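Long-range contact in iron aquisition yersiniabactin synthesis enzyme, YbtT (Escherichia coli, PDB 6BA9), which probably acts as a low-specificity type II thioesterase that hydrolyses thioesters and maintains production of the metallophore yersiniabactin: residues A[63-75]-A[94-108]. The protein carries 1 engineered substitution. Numbering follows the deposited sequence.
Sequences ITQLAALLANELE and QVAFETCRLLEQRGL
Asn72 OD1 is gripped by two nitrogens of one guanidinium: Arg106 NH1 reaches Asn72 OD1 at 2.9 Å and Arg106 NH2 reaches the same atom at 3.0 Å. Amide and guanidinium planes lie 30° apart, and neither bond is straight, as expected when one oxygen serves both ends of a fork. A water joins Arg106 NH2 to the carbonyl of Ala68, while Arg106 NH1 also forms a salt bridge with Glu75 OE1 (3.0 Å), whose hydrogen bond is bent and weak. Glu75 points its CG away from its backbone N (chi1 178°) and runs on extended, which brings its carboxylate to the arginine and lays CG against Leu108 CD1.

Deeper in, small residues let the two helical segments cross at -52° with their axes 8.2 Å apart at closest approach. Thr99 is a knob in the hole formed by Ala67, Leu70, Ala71 and Leu74; its OG1 lies 3.4 Å from Ala67 CA yet donates to Val95 O within its own helix. Ala67 CB meets Glu98 CB at 3.5 Å, and Leu102 CD1 rests over Ala68 CA. Near the start of helix 63-77, Ile63 CD1 packs on Val95 CG2. Helices 63-77 and 91-105 pack obliquely on the alpha/beta-hydrolase sheet, Leu74 and Thr99 touching Leu86 of strand 84-89 and Leu103 touching Leu84.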
loop_
_atom_site.group_PDB
_atom_site.type_symbol
_atom_site.label_atom_id
_atom_site.label_comp_id
_atom_site.label_asym_id
_atom_site.label_seq_id
_atom_site.Cartn_x
_atom_site.Cartn_y
_atom_site.Cartn_z
ATOM N N ILE A 63 1.288 -11.909 -0.563
ATOM C CA ILE A 63 1.121 -10.682 -1.335
ATOM C C ILE A 63 0.493 -10.980 -2.697
ATOM O O ILE A 63 -0.401 -10.266 -3.158
ATOM C CB ILE A 63 2.480 -9.959 -1.482
ATOM C CG1 ILE A 63 3.025 -9.512 -0.120
ATOM C CG2 ILE A 63 2.376 -8.792 -2.480
ATOM C CD1 ILE A 63 2.085 -8.560 0.668
ATOM N N THR A 64 0.986 -12.007 -3.388
ATOM C CA THR A 64 0.483 -12.271 -4.733
ATOM C C THR A 64 -0.973 -12.742 -4.700
ATOM O O THR A 64 -1.735 -12.446 -5.627
ATOM C CB THR A 64 1.413 -13.238 -5.494
ATOM O OG1 THR A 64 1.637 -14.412 -4.716
ATOM C CG2 THR A 64 2.748 -12.599 -5.813
ATOM N N GLN A 65 -1.380 -13.460 -3.650
ATOM C CA GLN A 65 -2.793 -13.845 -3.506
ATOM C C GLN A 65 -3.678 -12.611 -3.318
ATOM O O GLN A 65 -4.749 -12.493 -3.924
ATOM C CB GLN A 65 -2.995 -14.793 -2.330
ATOM C CG GLN A 65 -2.552 -16.201 -2.556
ATOM C CD GLN A 65 -2.685 -17.038 -1.302
ATOM O OE1 GLN A 65 -3.356 -16.638 -0.334
ATOM N NE2 GLN A 65 -2.041 -18.206 -1.299
ATOM N N LEU A 66 -3.256 -11.687 -2.457
ATOM C CA LEU A 66 -3.999 -10.442 -2.290
ATOM C C LEU A 66 -4.113 -9.683 -3.609
ATOM O O LEU A 66 -5.183 -9.152 -3.944
ATOM C CB LEU A 66 -3.308 -9.573 -1.238
ATOM C CG LEU A 66 -3.442 -10.058 0.207
ATOM C CD1 LEU A 66 -2.416 -9.352 1.099
ATOM C CD2 LEU A 66 -4.845 -9.810 0.732
ATOM N N ALA A 67 -3.011 -9.620 -4.363
ATOM C CA ALA A 67 -2.990 -8.910 -5.640
ATOM C C ALA A 67 -3.909 -9.559 -6.661
ATOM O O ALA A 67 -4.541 -8.864 -7.463
ATOM C CB ALA A 67 -1.562 -8.900 -6.175
ATOM N N ALA A 68 -3.976 -10.888 -6.666
ATOM C CA ALA A 68 -4.879 -11.562 -7.591
ATOM C C ALA A 68 -6.330 -11.224 -7.281
ATOM O O ALA A 68 -7.123 -10.957 -8.190
ATOM C CB ALA A 68 -4.667 -13.072 -7.521
ATOM N N LEU A 69 -6.705 -11.232 -6.011
ATOM C CA LEU A 69 -8.063 -10.853 -5.638
ATOM C C LEU A 69 -8.358 -9.420 -6.061
ATOM O O LEU A 69 -9.416 -9.122 -6.623
ATOM C CB LEU A 69 -8.263 -11.020 -4.132
ATOM C CG LEU A 69 -8.298 -12.435 -3.575
ATOM C CD1 LEU A 69 -8.335 -12.349 -2.060
ATOM C CD2 LEU A 69 -9.523 -13.217 -4.083
ATOM N N LEU A 70 -7.431 -8.513 -5.801
ATOM C CA LEU A 70 -7.655 -7.112 -6.120
ATOM C C LEU A 70 -7.704 -6.885 -7.623
ATOM O O LEU A 70 -8.570 -6.159 -8.107
ATOM C CB LEU A 70 -6.598 -6.238 -5.442
ATOM C CG LEU A 70 -6.750 -4.735 -5.697
ATOM C CD1 LEU A 70 -8.094 -4.186 -5.187
ATOM C CD2 LEU A 70 -5.583 -3.970 -5.048
ATOM N N ALA A 71 -6.790 -7.493 -8.378
ATOM C CA ALA A 71 -6.797 -7.279 -9.823
ATOM C C ALA A 71 -8.090 -7.791 -10.441
ATOM O O ALA A 71 -8.671 -7.141 -11.323
ATOM C CB ALA A 71 -5.594 -7.977 -10.449
ATOM N N ASN A 72 -8.563 -8.948 -9.983
ATOM C CA ASN A 72 -9.829 -9.462 -10.507
ATOM C C ASN A 72 -10.971 -8.527 -10.181
ATOM O O ASN A 72 -11.806 -8.235 -11.044
ATOM C CB ASN A 72 -10.120 -10.857 -9.962
ATOM C CG ASN A 72 -9.138 -11.898 -10.470
ATOM O OD1 ASN A 72 -8.272 -11.605 -11.289
ATOM N ND2 ASN A 72 -9.239 -13.094 -9.945
ATOM N N GLU A 73 -11.009 -8.011 -8.953
ATOM C CA GLU A 73 -12.073 -7.092 -8.579
ATOM C C GLU A 73 -12.040 -5.829 -9.426
ATOM O O GLU A 73 -13.086 -5.361 -9.896
ATOM C CB GLU A 73 -11.954 -6.744 -7.095
ATOM C CG GLU A 73 -12.967 -5.698 -6.638
ATOM C CD GLU A 73 -12.980 -5.533 -5.137
ATOM O OE1 GLU A 73 -12.873 -6.559 -4.422
ATOM O OE2 GLU A 73 -13.080 -4.375 -4.680
ATOM N N LEU A 74 -10.857 -5.260 -9.635
ATOM C CA LEU A 74 -10.745 -4.037 -10.418
ATOM C C LEU A 74 -11.087 -4.284 -11.881
ATOM O O LEU A 74 -11.750 -3.458 -12.505
ATOM C CB LEU A 74 -9.358 -3.418 -10.246
ATOM C CG LEU A 74 -9.058 -2.952 -8.818
ATOM C CD1 LEU A 74 -7.672 -2.405 -8.756
ATOM C CD2 LEU A 74 -10.040 -1.917 -8.337
ATOM N N GLU A 75 -10.645 -5.409 -12.449
ATOM C CA GLU A 75 -11.006 -5.721 -13.829
ATOM C C GLU A 75 -12.514 -5.802 -14.003
ATOM O O GLU A 75 -13.041 -5.418 -15.058
ATOM C CB GLU A 75 -10.332 -7.024 -14.251
ATOM C CG GLU A 75 -10.676 -7.467 -15.672
ATOM C CD GLU A 75 -9.882 -8.661 -16.157
ATOM O OE1 GLU A 75 -9.269 -9.389 -15.342
ATOM O OE2 GLU A 75 -9.884 -8.880 -17.402
ATOM N N GLN A 94 3.674 -3.359 -2.151
ATOM C CA GLN A 94 3.932 -4.656 -2.757
ATOM C C GLN A 94 2.678 -5.177 -3.435
ATOM O O GLN A 94 2.728 -5.678 -4.559
ATOM C CB GLN A 94 4.416 -5.652 -1.707
ATOM C CG GLN A 94 5.675 -5.238 -0.949
ATOM C CD GLN A 94 5.893 -6.037 0.302
ATOM O OE1 GLN A 94 4.940 -6.517 0.923
ATOM N NE2 GLN A 94 7.142 -6.175 0.707
ATOM N N VAL A 95 1.534 -5.056 -2.759
ATOM C CA VAL A 95 0.273 -5.483 -3.352
ATOM C C VAL A 95 -0.073 -4.631 -4.565
ATOM O O VAL A 95 -0.504 -5.157 -5.600
ATOM C CB VAL A 95 -0.867 -5.498 -2.319
ATOM C CG1 VAL A 95 -2.168 -5.911 -2.993
ATOM C CG2 VAL A 95 -0.553 -6.460 -1.173
ATOM N N ALA A 96 0.109 -3.314 -4.468
ATOM C CA ALA A 96 -0.193 -2.424 -5.584
ATOM C C ALA A 96 0.668 -2.767 -6.790
ATOM O O ALA A 96 0.164 -2.813 -7.916
ATOM C CB ALA A 96 0.036 -0.969 -5.170
ATOM N N PHE A 97 1.958 -3.015 -6.570
ATOM C CA PHE A 97 2.854 -3.417 -7.649
ATOM C C PHE A 97 2.392 -4.710 -8.309
ATOM O O PHE A 97 2.271 -4.784 -9.544
ATOM C CB PHE A 97 4.264 -3.577 -7.076
ATOM C CG PHE A 97 5.254 -4.177 -8.033
ATOM C CD1 PHE A 97 5.627 -3.506 -9.178
ATOM C CD2 PHE A 97 5.822 -5.395 -7.770
ATOM C CE1 PHE A 97 6.576 -4.065 -10.044
ATOM C CE2 PHE A 97 6.760 -5.950 -8.626
ATOM C CZ PHE A 97 7.126 -5.284 -9.759
ATOM N N GLU A 98 2.117 -5.748 -7.508
ATOM C CA GLU A 98 1.712 -7.033 -8.081
ATOM C C GLU A 98 0.344 -6.947 -8.751
ATOM O O GLU A 98 0.105 -7.612 -9.768
ATOM C CB GLU A 98 1.774 -8.133 -7.011
ATOM C CG GLU A 98 3.180 -8.485 -6.523
ATOM C CD GLU A 98 4.016 -9.210 -7.550
ATOM O OE1 GLU A 98 3.449 -9.742 -8.536
ATOM O OE2 GLU A 98 5.252 -9.225 -7.368
ATOM N N THR A 99 -0.550 -6.114 -8.226
ATOM C CA THR A 99 -1.830 -5.867 -8.882
ATOM C C THR A 99 -1.625 -5.183 -10.222
ATOM O O THR A 99 -2.238 -5.566 -11.233
ATOM C CB THR A 99 -2.716 -5.012 -7.970
ATOM O OG1 THR A 99 -2.942 -5.697 -6.730
ATOM C CG2 THR A 99 -4.077 -4.739 -8.608
ATOM N N CYS A 100 -0.755 -4.180 -10.248
ATOM C CA CYS A 100 -0.464 -3.467 -11.478
ATOM C C CYS A 100 0.139 -4.403 -12.506
ATOM O O CYS A 100 -0.195 -4.316 -13.697
ATOM C CB CYS A 100 0.478 -2.298 -11.175
ATOM S SG CYS A 100 0.606 -1.079 -12.519
ATOM N N ARG A 101 0.993 -5.323 -12.065
ATOM C CA ARG A 101 1.581 -6.324 -12.957
ATOM C C ARG A 101 0.488 -7.123 -13.655
ATOM O O ARG A 101 0.501 -7.278 -14.883
ATOM C CB ARG A 101 2.508 -7.230 -12.156
ATOM C CG ARG A 101 3.209 -8.350 -12.907
ATOM C CD ARG A 101 4.506 -8.810 -12.166
ATOM N NE ARG A 101 4.782 -10.213 -12.454
ATOM C CZ ARG A 101 5.005 -11.167 -11.549
ATOM N NH1 ARG A 101 5.022 -10.897 -10.250
ATOM N NH2 ARG A 101 5.231 -12.414 -11.958
ATOM N N LEU A 102 -0.492 -7.609 -12.890
ATOM C CA LEU A 102 -1.566 -8.403 -13.486
ATOM C C LEU A 102 -2.404 -7.570 -14.450
ATOM O O LEU A 102 -2.745 -8.036 -15.543
ATOM C CB LEU A 102 -2.452 -8.991 -12.385
ATOM C CG LEU A 102 -1.772 -10.014 -11.469
ATOM C CD1 LEU A 102 -2.647 -10.388 -10.313
ATOM C CD2 LEU A 102 -1.361 -11.289 -12.239
ATOM N N LEU A 103 -2.759 -6.342 -14.080
ATOM C CA LEU A 103 -3.610 -5.518 -14.930
ATOM C C LEU A 103 -2.901 -5.127 -16.217
ATOM O O LEU A 103 -3.508 -5.130 -17.301
ATOM C CB LEU A 103 -4.075 -4.277 -14.184
ATOM C CG LEU A 103 -5.009 -4.582 -13.027
ATOM C CD1 LEU A 103 -5.343 -3.278 -12.350
ATOM C CD2 LEU A 103 -6.276 -5.292 -13.472
ATOM N N GLU A 104 -1.617 -4.784 -16.115
ATOM C CA GLU A 104 -0.833 -4.446 -17.303
ATOM C C GLU A 104 -0.742 -5.638 -18.243
ATOM O O GLU A 104 -0.940 -5.489 -19.462
ATOM C CB GLU A 104 0.564 -3.969 -16.866
ATOM C CG GLU A 104 1.431 -3.431 -17.964
ATOM C CD GLU A 104 2.726 -2.864 -17.401
ATOM O OE1 GLU A 104 2.667 -2.106 -16.405
ATOM O OE2 GLU A 104 3.778 -3.226 -17.938
ATOM N N GLN A 105 -0.474 -6.836 -17.699
ATOM C CA GLN A 105 -0.376 -8.050 -18.504
ATOM C C GLN A 105 -1.688 -8.355 -19.208
ATOM O O GLN A 105 -1.698 -8.901 -20.322
ATOM C CB GLN A 105 -0.035 -9.246 -17.624
ATOM C CG GLN A 105 1.355 -9.281 -17.032
ATOM C CD GLN A 105 1.470 -10.356 -15.960
ATOM O OE1 GLN A 105 0.490 -11.041 -15.641
ATOM N NE2 GLN A 105 2.658 -10.507 -15.398
ATOM N N ARG A 106 -2.806 -8.076 -18.554
ATOM C CA ARG A 106 -4.112 -8.337 -19.145
ATOM C C ARG A 106 -4.517 -7.300 -20.188
ATOM O O ARG A 106 -5.615 -7.414 -20.749
ATOM C CB ARG A 106 -5.168 -8.365 -18.026
ATOM C CG ARG A 106 -5.044 -9.563 -17.098
ATOM C CD ARG A 106 -5.919 -9.420 -15.845
ATOM N NE ARG A 106 -5.557 -10.432 -14.851
ATOM C CZ ARG A 106 -6.156 -10.582 -13.671
ATOM N NH1 ARG A 106 -7.166 -9.794 -13.308
ATOM N NH2 ARG A 106 -5.725 -11.519 -12.847
ATOM N N GLY A 107 -3.691 -6.282 -20.442
ATOM C CA GLY A 107 -4.022 -5.251 -21.405
ATOM C C GLY A 107 -4.910 -4.152 -20.879
ATOM O O GLY A 107 -5.567 -3.464 -21.665
ATOM N N LEU A 108 -4.938 -3.939 -19.566
ATOM C CA LEU A 108 -5.914 -3.022 -19.004
ATOM C C LEU A 108 -5.350 -1.638 -18.720
ATOM O O LEU A 108 -6.126 -0.712 -18.443
ATOM C CB LEU A 108 -6.592 -3.658 -17.790
ATOM C CG LEU A 108 -7.431 -4.851 -18.279
ATOM C CD1 LEU A 108 -7.975 -5.623 -17.117
ATOM C CD2 LEU A 108 -8.580 -4.389 -19.180
HETATM O O HOH W 1 -5.880 -12.903 -10.449
#